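Long-range contacts in DUF1955 domain-containing protein (Sulfolobus tokodaii, PDB 1WY6), which is of unknown function but folds as an all-helical repeat protein, the first archaeal example of its kind to be solved by crystallography: residues D13-L18 against N43-N48; Y22-V27 against L62-S67; I127-A132 against I149-K154. All coordinates share one frame; numbering follows the deposited sequence.

How the contacts relate
Contacts 1 and 2 lie side by side near the N-terminal end of the chain, their centres about 10 Å apart, and they interlock in sequence: helices 7-19 and 23-36, which follow each other, face helices 44-52 and 55-65, which do so too. The two also touch directly, through segments 13-18 and 22-27 of consecutive helices. Contact 3 comes later in the chain, after both have closed, on the opposite side of the chain's centre; its centre is about 33 Å from that of contact 1 and 32 Å from that of contact 2. Contacts 1 and 2 tie together helices separated along the chain, while contact 3 joins the consecutive helices 125-137 and 141-153; such packings build a helical repeat protein.

Contact 1: residues D13-L18 against N43-N48; sequences DAKKFL and NWFICN
The ring of F45 points at helix 7-19 with its rim rather than its face. CE1 of F45 lies 3.7 Å from CB of K15, near the ring plane, and farther round the rim CE2 of F45 comes within 4.3 Å of CD1 of L18. A14 meets the end of the ring obliquely, its CB 4.3 Å from CZ of F45. A long flat side chain suits this place: with CG anti to the backbone N (chi1 -180°), the ring spans the gap between two helical segments, 13-18 and 44-48, whose axes come no nearer than 11.3 Å, and the small A14 lets the tip come close to the opposite backbone. Helices 7-19 and 44-52 are two of the helices stacked in this helical repeat protein; V30 of helix 23-36 also packs on F45.

K15 changes character along its length. Its CB belongs to the apolar contact, while the fully extended chain beyond carries the ammonium group to N48, the two side chains crossing at about a right angle. NZ of K15 donates to OD1 of N48 over 2.7 Å. The nitrogen sits 16° off the plane of the amide carbonyl, and the angle at the oxygen is 150°. The amide oxygen of an asparagine accepts such a bond without bringing a second charge. A water reinforces the link: it accepts from NZ of K15 and donates to the backbone O of N48 at 2.8 Å.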
loop_
_atom_site.group_PDB
_atom_site.type_symbol
_atom_site.label_atom_id
_atom_site.label_comp_id
_atom_site.label_asym_id
_atom_site.label_seq_id
_atom_site.Cartn_x
_atom_site.Cartn_y
_atom_site.Cartn_z
ATOM N N ASP A 13 -7.102 11.542 -18.530
ATOM C CA ASP A 13 -7.036 10.666 -19.689
ATOM C C ASP A 13 -6.120 9.497 -19.354
ATOM O O ASP A 13 -6.416 8.346 -19.681
ATOM C CB ASP A 13 -6.488 11.425 -20.893
ATOM C CG ASP A 13 -6.450 10.576 -22.138
ATOM O OD1 ASP A 13 -7.501 10.000 -22.496
ATOM O OD2 ASP A 13 -5.371 10.487 -22.761
ATOM N N ALA A 14 -5.003 9.808 -18.700
ATOM C CA ALA A 14 -4.043 8.790 -18.296
ATOM C C ALA A 14 -4.704 7.886 -17.259
ATOM O O ALA A 14 -4.579 6.669 -17.325
ATOM C CB ALA A 14 -2.785 9.450 -17.709
ATOM N N LYS A 15 -5.435 8.492 -16.324
ATOM C CA LYS A 15 -6.109 7.741 -15.269
ATOM C C LYS A 15 -7.023 6.655 -15.834
ATOM O O LYS A 15 -6.926 5.501 -15.441
ATOM C CB LYS A 15 -6.921 8.681 -14.377
ATOM C CG LYS A 15 -7.597 7.985 -13.200
ATOM C CD LYS A 15 -8.475 8.945 -12.410
ATOM C CE LYS A 15 -9.166 8.230 -11.247
ATOM N NZ LYS A 15 -9.962 9.163 -10.391
ATOM N N LYS A 16 -7.902 7.021 -16.762
ATOM C CA LYS A 16 -8.813 6.049 -17.357
ATOM C C LYS A 16 -8.080 4.857 -17.984
ATOM O O LYS A 16 -8.480 3.711 -17.784
ATOM C CB LYS A 16 -9.700 6.728 -18.393
ATOM C CG LYS A 16 -10.925 5.912 -18.773
ATOM C CD LYS A 16 -11.977 6.785 -19.445
ATOM C CE LYS A 16 -11.384 7.568 -20.606
ATOM N NZ LYS A 16 -12.351 8.539 -21.187
ATOM N N PHE A 17 -7.018 5.120 -18.745
ATOM C CA PHE A 17 -6.241 4.038 -19.352
ATOM C C PHE A 17 -5.794 3.075 -18.248
ATOM O O PHE A 17 -6.027 1.866 -18.320
ATOM C CB PHE A 17 -4.981 4.581 -20.043
ATOM C CG PHE A 17 -5.203 5.085 -21.445
ATOM C CD1 PHE A 17 -5.862 4.306 -22.389
ATOM C CD2 PHE A 17 -4.710 6.332 -21.830
ATOM C CE1 PHE A 17 -6.031 4.760 -23.704
ATOM C CE2 PHE A 17 -4.873 6.798 -23.140
ATOM C CZ PHE A 17 -5.533 6.013 -24.079
ATOM N N LEU A 18 -5.135 3.629 -17.234
ATOM C CA LEU A 18 -4.622 2.841 -16.112
ATOM C C LEU A 18 -5.706 2.021 -15.424
ATOM O O LEU A 18 -5.535 0.823 -15.227
ATOM C CB LEU A 18 -3.928 3.750 -15.095
ATOM C CG LEU A 18 -2.725 4.528 -15.647
ATOM C CD1 LEU A 18 -2.168 5.466 -14.586
ATOM C CD2 LEU A 18 -1.664 3.538 -16.108
ATOM N N ASN A 43 1.709 15.799 -8.380
ATOM C CA ASN A 43 1.907 14.794 -7.346
ATOM C C ASN A 43 0.617 14.173 -6.814
ATOM O O ASN A 43 0.565 12.971 -6.529
ATOM C CB ASN A 43 2.685 15.388 -6.178
ATOM C CG ASN A 43 3.245 14.324 -5.273
ATOM O OD1 ASN A 43 4.242 13.687 -5.608
ATOM N ND2 ASN A 43 2.593 14.100 -4.130
ATOM N N TRP A 44 -0.411 15.006 -6.672
ATOM C CA TRP A 44 -1.721 14.586 -6.171
ATOM C C TRP A 44 -2.319 13.451 -7.002
ATOM O O TRP A 44 -3.135 12.675 -6.502
ATOM C CB TRP A 44 -2.703 15.763 -6.227
ATOM C CG TRP A 44 -2.957 16.186 -7.649
ATOM C CD1 TRP A 44 -2.174 17.004 -8.410
ATOM C CD2 TRP A 44 -4.008 15.723 -8.511
ATOM N NE1 TRP A 44 -2.667 17.077 -9.691
ATOM C CE2 TRP A 44 -3.792 16.300 -9.780
ATOM C CE3 TRP A 44 -5.108 14.875 -8.333
ATOM C CZ2 TRP A 44 -4.640 16.056 -10.872
ATOM C CZ3 TRP A 44 -5.952 14.631 -9.420
ATOM C CH2 TRP A 44 -5.711 15.220 -10.671
ATOM N N PHE A 45 -1.935 13.381 -8.276
ATOM C CA PHE A 45 -2.473 12.370 -9.181
ATOM C C PHE A 45 -2.335 10.932 -8.705
ATOM O O PHE A 45 -3.278 10.159 -8.797
ATOM C CB PHE A 45 -1.826 12.476 -10.560
ATOM C CG PHE A 45 -2.337 11.461 -11.546
ATOM C CD1 PHE A 45 -3.588 11.612 -12.136
ATOM C CD2 PHE A 45 -1.567 10.356 -11.890
ATOM C CE1 PHE A 45 -4.060 10.679 -13.059
ATOM C CE2 PHE A 45 -2.032 9.425 -12.809
ATOM C CZ PHE A 45 -3.284 9.590 -13.395
ATOM N N ILE A 46 -1.156 10.571 -8.212
ATOM C CA ILE A 46 -0.920 9.204 -7.764
ATOM C C ILE A 46 -1.838 8.799 -6.607
ATOM O O ILE A 46 -2.318 7.665 -6.558
ATOM C CB ILE A 46 0.569 9.000 -7.369
ATOM C CG1 ILE A 46 0.892 7.502 -7.369
ATOM C CG2 ILE A 46 0.861 9.639 -6.004
ATOM C CD1 ILE A 46 0.686 6.842 -8.754
ATOM N N CYS A 47 -2.083 9.727 -5.685
ATOM C CA CYS A 47 -2.957 9.467 -4.540
ATOM C C CYS A 47 -4.364 9.208 -5.061
ATOM O O CYS A 47 -5.061 8.306 -4.602
ATOM C CB CYS A 47 -3.021 10.683 -3.603
ATOM S SG CYS A 47 -1.433 11.358 -3.019
ATOM N N ASN A 48 -4.766 10.034 -6.020
ATOM C CA ASN A 48 -6.081 9.950 -6.630
ATOM C C ASN A 48 -6.248 8.597 -7.329
ATOM O O ASN A 48 -7.258 7.915 -7.134
ATOM C CB ASN A 48 -6.245 11.130 -7.609
ATOM C CG ASN A 48 -7.649 11.247 -8.170
ATOM O OD1 ASN A 48 -8.016 10.539 -9.102
ATOM N ND2 ASN A 48 -8.441 12.153 -7.602
HETATM O O HOH W 1 -9.883 7.925 -8.235
#

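Contact 2: residues Y22-V27 against L62-S67; sequences YIDEGV and LDKIGS
V27 lies over the CG2 methyl of I65, the two side chains sliding past each other in opposite directions. CG1 of V27 lies 3.6 Å from CG2 of I65, and CG2 of V27 is close to that same methyl at 4.0 Å, so one methyl of the isoleucine meets both branches of the valine. The isoleucine's first torsion explains this: CG1 of I65 stands between the backbone N and the carbonyl carbon (chi1 64°), which leaves CG2 turned to the valine. Beta-branched residues suit the site because their methyls sit close to the backbone and fill the space between helices whose nearest CA atoms, those of V27 and I65, are 7.1 Å apart.

K64 extends the apolar surface outward. Its chain crosses both I23 and V27 at about a right angle, and CD of K64 is 3.9 Å from CG2 of I23 and equally far from CG2 of V27. The lysine thus spends its methylenes on two buried aliphatic residues before bending at chi4 (46°), at the exposed margin of the contact. D24 is the neighbour there: OD1 of D24 approaches CE of K64 to 4.0 Å, yet it remains 4.9 Å from NZ of K64. The opposite charges probably attract one another through space, but they do not form a direct ion pair in this conformation.

I23 also packs on Y57, Q60 and V61, so the start of helix 23-36 is applied to more than one turn of helix 55-65. Within the helical repeat fold, these two helices therefore pack through an aliphatic centre of I23, V27 and I65, with a lysine laid along its margin.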
loop_
_atom_site.group_PDB
_atom_site.type_symbol
_atom_site.label_atom_id
_atom_site.label_comp_id
_atom_site.label_asym_id
_atom_site.label_seq_id
_atom_site.Cartn_x
_atom_site.Cartn_y
_atom_site.Cartn_z
ATOM N N TYR A 22 -4.702 -0.397 -19.449
ATOM C CA TYR A 22 -3.861 0.090 -20.544
ATOM C C TYR A 22 -2.694 0.805 -19.865
ATOM O O TYR A 22 -2.576 2.025 -19.947
ATOM C CB TYR A 22 -4.637 1.090 -21.400
ATOM C CG TYR A 22 -5.752 0.495 -22.233
ATOM C CD1 TYR A 22 -5.523 0.098 -23.557
ATOM C CD2 TYR A 22 -7.047 0.377 -21.725
ATOM C CE1 TYR A 22 -6.556 -0.386 -24.355
ATOM C CE2 TYR A 22 -8.089 -0.110 -22.519
ATOM C CZ TYR A 22 -7.831 -0.481 -23.836
ATOM O OH TYR A 22 -8.857 -0.897 -24.649
ATOM N N ILE A 23 -1.841 0.039 -19.183
ATOM C CA ILE A 23 -0.707 0.603 -18.447
ATOM C C ILE A 23 0.291 1.453 -19.263
ATOM O O ILE A 23 0.606 2.571 -18.870
ATOM C CB ILE A 23 0.086 -0.517 -17.710
ATOM C CG1 ILE A 23 -0.877 -1.478 -16.992
ATOM C CG2 ILE A 23 1.038 0.106 -16.700
ATOM C CD1 ILE A 23 -1.725 -0.835 -15.889
ATOM N N ASP A 24 0.782 0.932 -20.387
ATOM C CA ASP A 24 1.750 1.668 -21.202
ATOM C C ASP A 24 1.187 2.996 -21.684
ATOM O O ASP A 24 1.868 4.019 -21.656
ATOM C CB ASP A 24 2.170 0.848 -22.428
ATOM C CG ASP A 24 2.812 -0.473 -22.059
ATOM O OD1 ASP A 24 3.870 -0.472 -21.399
ATOM O OD2 ASP A 24 2.256 -1.521 -22.433
ATOM N N GLU A 25 -0.056 2.962 -22.144
ATOM C CA GLU A 25 -0.716 4.155 -22.639
ATOM C C GLU A 25 -0.794 5.225 -21.548
ATOM O O GLU A 25 -0.342 6.360 -21.738
ATOM C CB GLU A 25 -2.128 3.808 -23.133
ATOM C CG GLU A 25 -2.211 3.017 -24.442
ATOM C CD GLU A 25 -1.889 1.533 -24.291
ATOM O OE1 GLU A 25 -1.959 1.000 -23.160
ATOM O OE2 GLU A 25 -1.582 0.893 -25.319
ATOM N N GLY A 26 -1.370 4.864 -20.404
ATOM C CA GLY A 26 -1.492 5.817 -19.314
ATOM C C GLY A 26 -0.151 6.304 -18.787
ATOM O O GLY A 26 -0.017 7.467 -18.423
ATOM N N VAL A 27 0.848 5.428 -18.748
ATOM C CA VAL A 27 2.177 5.810 -18.255
ATOM C C VAL A 27 2.871 6.793 -19.194
ATOM O O VAL A 27 3.548 7.727 -18.755
ATOM C CB VAL A 27 3.073 4.562 -18.055
ATOM C CG1 VAL A 27 4.521 4.975 -17.801
ATOM C CG2 VAL A 27 2.561 3.760 -16.878
ATOM N N LEU A 62 2.678 1.407 -10.091
ATOM C CA LEU A 62 3.674 1.899 -9.144
ATOM C C LEU A 62 5.107 1.565 -9.557
ATOM O O LEU A 62 6.012 2.380 -9.375
ATOM C CB LEU A 62 3.399 1.349 -7.740
ATOM C CG LEU A 62 2.196 1.946 -7.013
ATOM C CD1 LEU A 62 2.027 1.270 -5.663
ATOM C CD2 LEU A 62 2.405 3.449 -6.840
ATOM N N ASP A 63 5.309 0.367 -10.100
ATOM C CA ASP A 63 6.630 -0.065 -10.557
ATOM C C ASP A 63 7.145 0.862 -11.664
ATOM O O ASP A 63 8.339 1.100 -11.794
ATOM C CB ASP A 63 6.558 -1.485 -11.121
ATOM C CG ASP A 63 6.526 -2.553 -10.041
ATOM O OD1 ASP A 63 6.177 -3.699 -10.381
ATOM O OD2 ASP A 63 6.856 -2.267 -8.871
ATOM N N LYS A 64 6.233 1.388 -12.467
ATOM C CA LYS A 64 6.647 2.247 -13.569
ATOM C C LYS A 64 6.748 3.721 -13.232
ATOM O O LYS A 64 7.709 4.381 -13.622
ATOM C CB LYS A 64 5.700 2.067 -14.751
ATOM C CG LYS A 64 5.946 0.803 -15.560
ATOM C CD LYS A 64 4.864 0.612 -16.603
ATOM C CE LYS A 64 5.301 -0.360 -17.687
ATOM N NZ LYS A 64 5.924 -1.581 -17.118
ATOM N N ILE A 65 5.780 4.233 -12.482
ATOM C CA ILE A 65 5.779 5.658 -12.180
ATOM C C ILE A 65 5.784 6.075 -10.711
ATOM O O ILE A 65 5.767 7.262 -10.406
ATOM C CB ILE A 65 4.582 6.323 -12.879
ATOM C CG1 ILE A 65 3.267 5.770 -12.314
ATOM C CG2 ILE A 65 4.643 6.034 -14.379
ATOM C CD1 ILE A 65 2.025 6.374 -12.947
ATOM N N GLY A 66 5.815 5.110 -9.804
ATOM C CA GLY A 66 5.814 5.450 -8.394
ATOM C C GLY A 66 6.893 6.448 -8.009
ATOM O O GLY A 66 6.643 7.387 -7.256
ATOM N N SER A 67 8.093 6.242 -8.543
ATOM C CA SER A 67 9.245 7.086 -8.247
ATOM C C SER A 67 9.097 8.566 -8.586
ATOM O O SER A 67 9.850 9.387 -8.071
ATOM C CB SER A 67 10.492 6.524 -8.947
ATOM O OG SER A 67 10.356 6.558 -10.359
#

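Contact 3: residues I127-A132 against I149-K154; sequences ILVAIA and IEACKK
L128 and E150 meet through contrasting torsions: CG of L128 stands anti to the carbonyl carbon (chi1 -68°) and the near-trans chi2 (168°) carries CD1 across to the other helix, whereas E150 has CG anti to its own backbone N and then bends at chi2 (64°). CG of E150 consequently lies 3.5 Å from CD1 of L128. The same leucine methyl meets CD of K154, also at 3.5 Å, the two side chains crossing at about a right angle. Leucine suits this position because its reach lets one methyl lodge between the aliphatic portions of two polar residues.

The side chain of A151 is a single methyl: its CB is 4.1 Å from CB of L128 and 4.0 Å from CG2 of V129, and CD1 of L128 also lies against its backbone N. So small a residue lets segments 127-132 and 149-153 approach to 9.1 Å between axes, in a helical hairpin. L147, one turn back on helix 141-153, continues the leucine's packing, and A159 of helix 157-164 also touches A151.

The chemistry is therefore largely carbon against carbon: E150 and K154 take part through their methylenes, and between these two segments the association rests on van der Waals and hydrophobic packing.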
loop_
_atom_site.group_PDB
_atom_site.type_symbol
_atom_site.label_atom_id
_atom_site.label_comp_id
_atom_site.label_asym_id
_atom_site.label_seq_id
_atom_site.Cartn_x
_atom_site.Cartn_y
_atom_site.Cartn_z
ATOM N N ILE A 127 2.372 -11.503 5.539
ATOM C CA ILE A 127 1.485 -10.358 5.638
ATOM C C ILE A 127 1.042 -10.151 7.096
ATOM O O ILE A 127 1.069 -9.026 7.602
ATOM C CB ILE A 127 0.278 -10.543 4.675
ATOM C CG1 ILE A 127 0.782 -10.433 3.226
ATOM C CG2 ILE A 127 -0.779 -9.480 4.936
ATOM C CD1 ILE A 127 -0.184 -10.929 2.153
ATOM N N LEU A 128 0.658 -11.228 7.780
ATOM C CA LEU A 128 0.258 -11.118 9.185
ATOM C C LEU A 128 1.410 -10.507 9.984
ATOM O O LEU A 128 1.199 -9.670 10.866
ATOM C CB LEU A 128 -0.067 -12.495 9.768
ATOM C CG LEU A 128 -1.305 -13.231 9.257
ATOM C CD1 LEU A 128 -1.272 -14.669 9.745
ATOM C CD2 LEU A 128 -2.562 -12.526 9.741
ATOM N N VAL A 129 2.631 -10.930 9.669
ATOM C CA VAL A 129 3.805 -10.420 10.364
ATOM C C VAL A 129 4.058 -8.939 10.072
ATOM O O VAL A 129 4.379 -8.174 10.982
ATOM C CB VAL A 129 5.070 -11.224 9.998
ATOM C CG1 VAL A 129 6.309 -10.486 10.466
ATOM C CG2 VAL A 129 5.014 -12.599 10.651
ATOM N N ALA A 130 3.916 -8.548 8.808
ATOM C CA ALA A 130 4.124 -7.165 8.399
ATOM C C ALA A 130 3.174 -6.237 9.161
ATOM O O ALA A 130 3.621 -5.285 9.792
ATOM C CB ALA A 130 3.918 -7.021 6.884
ATOM N N ILE A 131 1.876 -6.525 9.118
ATOM C CA ILE A 131 0.880 -5.704 9.816
ATOM C C ILE A 131 1.042 -5.731 11.342
ATOM O O ILE A 131 0.868 -4.710 12.012
ATOM C CB ILE A 131 -0.581 -6.133 9.462
ATOM C CG1 ILE A 131 -0.920 -5.756 8.016
ATOM C CG2 ILE A 131 -1.578 -5.429 10.379
ATOM C CD1 ILE A 131 -0.275 -6.613 6.971
ATOM N N ALA A 132 1.370 -6.899 11.886
ATOM C CA ALA A 132 1.560 -7.043 13.327
ATOM C C ALA A 132 2.645 -6.098 13.827
ATOM O O ALA A 132 2.461 -5.371 14.804
ATOM C CB ALA A 132 1.939 -8.487 13.664
ATOM N N ILE A 149 0.410 -14.493 16.703
ATOM C CA ILE A 149 -0.041 -15.790 17.189
ATOM C C ILE A 149 -0.596 -16.563 15.994
ATOM O O ILE A 149 -0.298 -17.743 15.821
ATOM C CB ILE A 149 -1.134 -15.644 18.286
ATOM C CG1 ILE A 149 -0.489 -15.188 19.599
ATOM C CG2 ILE A 149 -1.862 -16.968 18.483
ATOM C CD1 ILE A 149 -1.474 -14.919 20.713
ATOM N N GLU A 150 -1.389 -15.884 15.166
ATOM C CA GLU A 150 -1.955 -16.507 13.974
ATOM C C GLU A 150 -0.854 -16.899 12.987
ATOM O O GLU A 150 -0.930 -17.945 12.350
ATOM C CB GLU A 150 -2.948 -15.566 13.287
ATOM C CG GLU A 150 -3.530 -16.142 11.999
ATOM C CD GLU A 150 -4.369 -17.397 12.228
ATOM O OE1 GLU A 150 -4.569 -18.153 11.256
ATOM O OE2 GLU A 150 -4.834 -17.623 13.369
ATOM N N ALA A 151 0.167 -16.058 12.859
ATOM C CA ALA A 151 1.284 -16.341 11.956
ATOM C C ALA A 151 2.051 -17.571 12.446
ATOM O O ALA A 151 2.531 -18.378 11.654
ATOM C CB ALA A 151 2.223 -15.141 11.889
ATOM N N CYS A 152 2.180 -17.692 13.761
ATOM C CA CYS A 152 2.872 -18.826 14.362
ATOM C C CYS A 152 2.058 -20.076 14.022
ATOM O O CYS A 152 2.604 -21.114 13.637
ATOM C CB CYS A 152 2.973 -18.615 15.885
ATOM S SG CYS A 152 3.623 -20.033 16.828
ATOM N N LYS A 153 0.741 -19.956 14.141
ATOM C CA LYS A 153 -0.161 -21.056 13.822
ATOM C C LYS A 153 -0.007 -21.471 12.359
ATOM O O LYS A 153 -0.059 -22.658 12.040
ATOM C CB LYS A 153 -1.606 -20.642 14.084
ATOM C CG LYS A 153 -2.626 -21.717 13.753
ATOM C CD LYS A 153 -4.025 -21.272 14.130
ATOM C CE LYS A 153 -5.052 -22.355 13.844
ATOM N NZ LYS A 153 -6.333 -22.084 14.565
ATOM N N LYS A 154 0.183 -20.490 11.477
ATOM C CA LYS A 154 0.355 -20.759 10.053
ATOM C C LYS A 154 1.737 -21.321 9.754
ATOM O O LYS A 154 2.060 -21.594 8.598
ATOM C CB LYS A 154 0.151 -19.487 9.226
ATOM C CG LYS A 154 -1.288 -19.021 9.103
ATOM C CD LYS A 154 -1.367 -17.817 8.175
ATOM C CE LYS A 154 -2.802 -17.403 7.937
ATOM N NZ LYS A 154 -3.560 -18.481 7.262
#